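Side-chain contacts in glucosidase (Croceicoccus marinus, PDB 5Z3K), which probably hydrolyses O-glycosidic bonds, as a beta-glucosidase of glycoside hydrolase family 39: residues 299-304 against 332-337; 320-323 against 327-330. One frame throughout, in Å; residues are numbered along the deposited sequence.

Interaction 1: residues 299-304 against 332-337; sequences AIFFRA and GAFQLV
F301 and F334 each hold CG anti to the backbone N (chi1 173° and -178°), and those two torsions bring one ring off a barrel strand and the other off a helix into contact. The nearest approach of the pair is F301 CD2 to F334 CE1, 3.9 Å. Their planes are inclined at 47°, with centroids 5.7 Å apart, so this is an oblique aromatic pair. A304, just past the strand, brings its methyl over one face of the F334 ring. CB sits 4.1 Å from that ring's centroid in a CH-pi contact, and its closest ring atom is F334 CZ at 3.7 Å. F334 thus meets a ring at CD1 and CE1 and a methyl over its outer half, all without a hydrogen bond between the segments. An alanine at F334 is likely to open a gap between helix and strand, leaving the A304 methyl without the ring face it rests on and F301 without its aromatic neighbour. In the TIM barrel, this packs the eighth strand, 298-301, against the helix that follows it, 329-341. F334 also meets the ring of H24 and touches T26 of strand 25-27, the first barrel strand, where the barrel closes. F301 meets W265 of strand 259-266 edge-to-face, while helix 277-291 takes the side chains of A333 and V337.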
ATOM      1  N   ALA A 299      -0.774   4.868   0.370  1.00 10.51           N
ATOM      2  CA  ALA A 299      -1.081   3.527   0.835  1.00 11.56           C
ATOM      3  C   ALA A 299      -0.120   2.521   0.231  1.00 14.55           C
ATOM      4  O   ALA A 299       0.269   2.655  -0.935  1.00 10.17           O
ATOM      5  CB  ALA A 299      -2.523   3.138   0.475  1.00  7.40           C
ATOM      6  N   ILE A 300       0.224   1.506   1.034  1.00 10.83           N
ATOM      7  CA  ILE A 300       1.193   0.461   0.689  1.00 12.83           C
ATOM      8  C   ILE A 300       0.498  -0.877   0.926  1.00 12.04           C
ATOM      9  O   ILE A 300       0.367  -1.321   2.074  1.00 10.71           O
ATOM     10  CB  ILE A 300       2.480   0.550   1.525  1.00 11.74           C
ATOM     11  CG1 ILE A 300       3.119   1.939   1.459  1.00 13.35           C
ATOM     12  CG2 ILE A 300       3.484  -0.501   1.072  1.00 11.59           C
ATOM     13  CD1 ILE A 300       3.745   2.281   0.099  1.00 13.62           C
ATOM     14  N   PHE A 301       0.059  -1.525  -0.150  1.00 11.77           N
ATOM     15  CA  PHE A 301      -0.529  -2.854  -0.039  1.00 11.12           C
ATOM     16  C   PHE A 301       0.532  -3.890   0.298  1.00 15.23           C
ATOM     17  O   PHE A 301       1.605  -3.912  -0.304  1.00 11.54           O
ATOM     18  CB  PHE A 301      -1.204  -3.251  -1.347  1.00 10.93           C
ATOM     19  CG  PHE A 301      -1.686  -4.676  -1.351  1.00 13.12           C
ATOM     20  CD1 PHE A 301      -2.915  -4.998  -0.776  1.00 12.10           C
ATOM     21  CD2 PHE A 301      -0.907  -5.692  -1.898  1.00 11.82           C
ATOM     22  CE1 PHE A 301      -3.381  -6.304  -0.773  1.00 11.29           C
ATOM     23  CE2 PHE A 301      -1.344  -7.007  -1.894  1.00 12.36           C
ATOM     24  CZ  PHE A 301      -2.585  -7.321  -1.329  1.00 12.97           C
ATOM     25  N   PHE A 302       0.197  -4.794   1.219  1.00 10.85           N
ATOM     26  CA  PHE A 302       1.123  -5.799   1.740  1.00 13.54           C
ATOM     27  C   PHE A 302       0.622  -7.190   1.356  1.00 12.37           C
ATOM     28  O   PHE A 302      -0.457  -7.591   1.800  1.00 12.93           O
ATOM     29  CB  PHE A 302       1.215  -5.668   3.264  1.00 14.12           C
ATOM     30  CG  PHE A 302       2.151  -6.656   3.914  1.00 17.19           C
ATOM     31  CD1 PHE A 302       3.524  -6.480   3.835  1.00 11.10           C
ATOM     32  CD2 PHE A 302       1.660  -7.754   4.603  1.00 15.98           C
ATOM     33  CE1 PHE A 302       4.398  -7.380   4.434  1.00 12.84           C
ATOM     34  CE2 PHE A 302       2.529  -8.663   5.208  1.00 14.39           C
ATOM     35  CZ  PHE A 302       3.901  -8.468   5.122  1.00 14.29           C
ATOM     36  N   ARG A 303       1.374  -7.929   0.525  1.00 13.61           N
ATOM     37  CA  ARG A 303       2.559  -7.508  -0.227  1.00 13.18           C
ATOM     38  C   ARG A 303       2.444  -8.113  -1.629  1.00 13.65           C
ATOM     39  O   ARG A 303       1.970  -9.250  -1.771  1.00 12.74           O
ATOM     40  CB  ARG A 303       3.855  -7.973   0.459  1.00 11.54           C
ATOM     41  CG  ARG A 303       3.863  -9.455   0.872  1.00 10.54           C
ATOM     42  CD  ARG A 303       5.051  -9.802   1.801  1.00 14.62           C
ATOM     43  NE  ARG A 303       6.292  -9.932   1.035  1.00 13.14           N
ATOM     44  CZ  ARG A 303       7.498 -10.137   1.563  1.00 13.83           C
ATOM     45  NH1 ARG A 303       7.668 -10.231   2.881  1.00 16.37           N
ATOM     46  NH2 ARG A 303       8.548 -10.230   0.763  1.00 15.66           N
ATOM     47  N   ALA A 304       2.864  -7.370  -2.660  1.00 12.13           N
ATOM     48  CA  ALA A 304       2.694  -7.792  -4.056  1.00 13.88           C
ATOM     49  C   ALA A 304       3.890  -8.615  -4.553  1.00 13.01           C
ATOM     50  O   ALA A 304       4.559  -8.284  -5.539  1.00 11.67           O
ATOM     51  CB  ALA A 304       2.459  -6.577  -4.953  1.00 11.25           C
ATOM     52  N   GLY A 332      -4.827 -10.551 -10.118  1.00 11.05           N
ATOM     53  CA  GLY A 332      -5.678  -9.933 -11.111  1.00 10.89           C
ATOM     54  C   GLY A 332      -6.338  -8.683 -10.562  1.00 11.34           C
ATOM     55  O   GLY A 332      -6.293  -7.619 -11.182  1.00 11.29           O
ATOM     56  N   ALA A 333      -6.940  -8.793  -9.373  1.00 13.41           N
ATOM     57  CA  ALA A 333      -7.562  -7.626  -8.751  1.00 14.90           C
ATOM     58  C   ALA A 333      -6.536  -6.528  -8.498  1.00 13.16           C
ATOM     59  O   ALA A 333      -6.830  -5.338  -8.663  1.00 11.22           O
ATOM     60  CB  ALA A 333      -8.257  -8.026  -7.448  1.00 11.05           C
ATOM     61  N   PHE A 334      -5.320  -6.910  -8.103  1.00 11.17           N
ATOM     62  CA  PHE A 334      -4.274  -5.922  -7.856  1.00 11.64           C
ATOM     63  C   PHE A 334      -3.998  -5.082  -9.097  1.00 10.45           C
ATOM     64  O   PHE A 334      -3.876  -3.853  -9.007  1.00 10.68           O
ATOM     65  CB  PHE A 334      -3.007  -6.629  -7.378  1.00 10.47           C
ATOM     66  CG  PHE A 334      -1.870  -5.693  -7.041  1.00 13.38           C
ATOM     67  CD1 PHE A 334      -1.827  -5.036  -5.816  1.00 12.11           C
ATOM     68  CD2 PHE A 334      -0.837  -5.484  -7.944  1.00 13.87           C
ATOM     69  CE1 PHE A 334      -0.771  -4.186  -5.497  1.00 13.13           C
ATOM     70  CE2 PHE A 334       0.228  -4.633  -7.635  1.00 12.92           C
ATOM     71  CZ  PHE A 334       0.255  -3.979  -6.412  1.00 10.14           C
ATOM     72  N   GLN A 335      -3.924  -5.719 -10.275  1.00  9.44           N
ATOM     73  CA  GLN A 335      -3.693  -4.975 -11.507  1.00  8.76           C
ATOM     74  C   GLN A 335      -4.897  -4.117 -11.881  1.00 10.25           C
ATOM     75  O   GLN A 335      -4.732  -2.957 -12.273  1.00 12.21           O
ATOM     76  CB  GLN A 335      -3.353  -5.937 -12.647  1.00 10.68           C
ATOM     77  CG  GLN A 335      -2.010  -6.655 -12.473  1.00  8.44           C
ATOM     78  CD  GLN A 335      -1.818  -7.757 -13.501  1.00 13.20           C
ATOM     79  OE1 GLN A 335      -1.394  -7.502 -14.627  1.00 15.01           O
ATOM     80  NE2 GLN A 335      -2.144  -8.980 -13.120  1.00 14.25           N
ATOM     81  N   LEU A 336      -6.114  -4.665 -11.795  1.00  9.65           N
ATOM     82  CA  LEU A 336      -7.282  -3.884 -12.202  1.00 10.93           C
ATOM     83  C   LEU A 336      -7.482  -2.677 -11.289  1.00 10.62           C
ATOM     84  O   LEU A 336      -7.893  -1.604 -11.752  1.00 13.55           O
ATOM     85  CB  LEU A 336      -8.532  -4.752 -12.201  1.00 10.75           C
ATOM     86  CG  LEU A 336      -8.500  -6.049 -13.012  1.00 15.10           C
ATOM     87  CD1 LEU A 336      -9.894  -6.634 -13.020  1.00 13.70           C
ATOM     88  CD2 LEU A 336      -7.986  -5.824 -14.422  1.00 13.51           C
ATOM     89  N   VAL A 337      -7.208  -2.839  -9.991  1.00 10.49           N
ATOM     90  CA  VAL A 337      -7.262  -1.700  -9.071  1.00 11.27           C
ATOM     91  C   VAL A 337      -6.261  -0.629  -9.489  1.00 12.05           C
ATOM     92  O   VAL A 337      -6.603   0.549  -9.639  1.00 10.00           O
ATOM     93  CB  VAL A 337      -7.006  -2.158  -7.621  1.00 11.44           C
ATOM     94  CG1 VAL A 337      -6.675  -0.968  -6.753  1.00 11.19           C
ATOM     95  CG2 VAL A 337      -8.199  -2.927  -7.060  1.00 10.62           C
TER

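Interaction 2: residues 320-323 against 327-330; sequences IFED and QNAR
The R330 guanidinium carries the backbone O of I320 over one face, 3.7 Å above the plane and centred on it, while two waters lie in its plane at the edge. The second flat group, the amide of N328, uses both N-H bonds of ND2 within its own plane. One goes to I320 O at 2.8 Å, the other to E322 OE2 at 3.0 Å and almost straight (170°). Together they fix the rotation of the amide. N328 is the N-cap of helix 329-341, the last helix of the TIM barrel. Its side chain caps the N of T331 and its own N bonds back to T331 OG1, which makes a capping box. Chi1 of 52° sets CG between the backbone N and carbonyl carbon, where one amide can serve both the helix end and the incoming loop.

E322 bends at chi2 and meets N328 with its carboxylate nearly perpendicular to the amide, the planes 88° apart. ND2 reaches OE2 from the anti side, somewhat out of the carboxylate plane. The direct salt bridge from E322 OE2 to R330 NH2 is long, 3.9 Å, and R330 has a stronger ionic partner in D277, held through NE. I320 O faces the guanidinium and is bonded to ND2, and the positive charge so close to it is likely to stabilise its partial negative charge. The aliphatic parts of I320 and R330 run alongside each other, pointing opposite ways, CB to CB at 3.8 Å. Water 3 spans the gap left by the long ion pair, 2.9 Å from both E322 OE2 and R330 NH2.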
ATOM      1  N   ILE A 320       0.690 -12.057  -2.449  1.00 11.28           N
ATOM      2  CA  ILE A 320      -0.480 -12.418  -3.245  1.00 13.26           C
ATOM      3  C   ILE A 320      -0.147 -13.293  -4.448  1.00 13.56           C
ATOM      4  O   ILE A 320      -1.050 -13.933  -4.996  1.00 13.33           O
ATOM      5  CB  ILE A 320      -1.270 -11.182  -3.722  1.00 14.00           C
ATOM      6  CG1 ILE A 320      -0.391 -10.239  -4.560  1.00 13.93           C
ATOM      7  CG2 ILE A 320      -1.889 -10.470  -2.522  1.00 12.82           C
ATOM      8  CD1 ILE A 320      -1.180  -9.095  -5.213  1.00 12.53           C
ATOM      9  N   PHE A 321       1.112 -13.356  -4.872  1.00 13.52           N
ATOM     10  CA  PHE A 321       1.473 -14.235  -5.975  1.00 15.32           C
ATOM     11  C   PHE A 321       1.656 -15.668  -5.485  1.00 15.21           C
ATOM     12  O   PHE A 321       1.939 -15.916  -4.314  1.00 16.04           O
ATOM     13  CB  PHE A 321       2.772 -13.773  -6.642  1.00 15.45           C
ATOM     14  CG  PHE A 321       2.635 -12.492  -7.414  1.00 13.56           C
ATOM     15  CD1 PHE A 321       2.603 -11.268  -6.751  1.00 10.74           C
ATOM     16  CD2 PHE A 321       2.574 -12.507  -8.798  1.00 12.52           C
ATOM     17  CE1 PHE A 321       2.468 -10.086  -7.469  1.00 14.42           C
ATOM     18  CE2 PHE A 321       2.443 -11.330  -9.521  1.00 12.41           C
ATOM     19  CZ  PHE A 321       2.389 -10.120  -8.859  1.00 11.78           C
ATOM     20  N   GLU A 322       1.517 -16.622  -6.407  1.00 13.40           N
ATOM     21  CA  GLU A 322       1.857 -17.996  -6.060  1.00 15.61           C
ATOM     22  C   GLU A 322       3.353 -18.110  -5.787  1.00 16.46           C
ATOM     23  O   GLU A 322       4.148 -17.281  -6.231  1.00 16.24           O
ATOM     24  CB  GLU A 322       1.466 -18.955  -7.188  1.00 12.83           C
ATOM     25  CG  GLU A 322      -0.017 -18.924  -7.531  1.00 13.96           C
ATOM     26  CD  GLU A 322      -0.881 -19.430  -6.401  1.00 19.75           C
ATOM     27  OE1 GLU A 322      -0.544 -20.463  -5.790  1.00 24.91           O
ATOM     28  OE2 GLU A 322      -1.914 -18.802  -6.125  1.00 20.95           O
ATOM     29  N   ASP A 323       3.731 -19.183  -5.077  1.00 19.59           N
ATOM     30  CA  ASP A 323       5.139 -19.416  -4.741  1.00 21.51           C
ATOM     31  C   ASP A 323       6.060 -19.280  -5.953  1.00 17.58           C
ATOM     32  O   ASP A 323       7.199 -18.805  -5.828  1.00 19.31           O
ATOM     33  CB  ASP A 323       5.300 -20.800  -4.104  1.00 19.88           C
ATOM     34  CG  ASP A 323       4.674 -20.890  -2.718  1.00 26.38           C
ATOM     35  OD1 ASP A 323       4.122 -19.882  -2.223  1.00 27.97           O
ATOM     36  OD2 ASP A 323       4.730 -21.984  -2.112  1.00 31.54           O
ATOM     37  N   GLN A 327       0.081 -16.246 -11.381  1.00 16.39           N
ATOM     38  CA  GLN A 327      -0.960 -15.275 -11.077  1.00 14.90           C
ATOM     39  C   GLN A 327      -2.266 -15.960 -10.696  1.00 19.15           C
ATOM     40  O   GLN A 327      -2.456 -17.170 -10.877  1.00 15.40           O
ATOM     41  CB  GLN A 327      -1.168 -14.331 -12.267  1.00 13.85           C
ATOM     42  CG  GLN A 327      -0.029 -13.345 -12.395  1.00 16.25           C
ATOM     43  CD  GLN A 327      -0.088 -12.545 -13.658  1.00 18.00           C
ATOM     44  OE1 GLN A 327      -1.156 -12.088 -14.077  1.00 15.99           O
ATOM     45  NE2 GLN A 327       1.062 -12.372 -14.290  1.00 17.68           N
ATOM     46  N   ASN A 328      -3.169 -15.157 -10.145  1.00 13.41           N
ATOM     47  CA  ASN A 328      -4.400 -15.676  -9.571  1.00 15.13           C
ATOM     48  C   ASN A 328      -5.400 -14.526  -9.497  1.00 13.00           C
ATOM     49  O   ASN A 328      -5.195 -13.467 -10.098  1.00 12.33           O
ATOM     50  CB  ASN A 328      -4.118 -16.306  -8.202  1.00 13.04           C
ATOM     51  CG  ASN A 328      -3.361 -15.367  -7.288  1.00 15.04           C
ATOM     52  OD1 ASN A 328      -3.561 -14.152  -7.344  1.00 12.94           O
ATOM     53  ND2 ASN A 328      -2.461 -15.913  -6.463  1.00 11.44           N
ATOM     54  N   ALA A 329      -6.481 -14.726  -8.742  1.00 13.08           N
ATOM     55  CA  ALA A 329      -7.484 -13.674  -8.633  1.00 13.19           C
ATOM     56  C   ALA A 329      -6.950 -12.470  -7.858  1.00 13.61           C
ATOM     57  O   ALA A 329      -7.280 -11.323  -8.185  1.00 10.86           O
ATOM     58  CB  ALA A 329      -8.758 -14.213  -7.974  1.00 13.23           C
ATOM     59  N   ARG A 330      -6.139 -12.701  -6.822  1.00 11.12           N
ATOM     60  CA  ARG A 330      -5.576 -11.572  -6.070  1.00 12.59           C
ATOM     61  C   ARG A 330      -4.675 -10.716  -6.957  1.00 12.70           C
ATOM     62  O   ARG A 330      -4.754  -9.482  -6.937  1.00 10.57           O
ATOM     63  CB  ARG A 330      -4.790 -12.063  -4.848  1.00  8.49           C
ATOM     64  CG  ARG A 330      -5.622 -12.392  -3.605  1.00 12.33           C
ATOM     65  CD  ARG A 330      -4.802 -13.254  -2.638  1.00 10.87           C
ATOM     66  NE  ARG A 330      -4.583 -14.598  -3.174  1.00 14.81           N
ATOM     67  CZ  ARG A 330      -3.616 -15.421  -2.783  1.00 15.52           C
ATOM     68  NH1 ARG A 330      -2.759 -15.045  -1.836  1.00 13.01           N
ATOM     69  NH2 ARG A 330      -3.517 -16.628  -3.339  1.00 15.34           N
TER
HETATM   70  O   HOH W   1      -0.124 -16.875  -2.251  1.00 24.17           O
HETATM   71  O   HOH W   2      -4.405 -18.827  -5.335  1.00 20.86           O
HETATM   72  O   HOH W   3      -1.383 -18.560  -3.269  1.00 24.48           O

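In the fold
After strand 6-13, part of a separate beta sheet, the chain makes strand 25-27, the first of the barrel, and only much later strand 298-301, which closes it. Residues 299-304 then lead into a long excursion that interaction 1 closes when the chain returns as helix 329-341. Interaction 2 is nested inside that loop: 320-323 turns back within a few residues onto 327-330, at the start of the same helix. The centres are 11 Å apart and the two contacts touch. R303 O probably accepts a hydrogen bond from I320 N, and I320 also packs on F301. Together they tie the last barrel strand, the returning loop and the first half of helix 329-341 together.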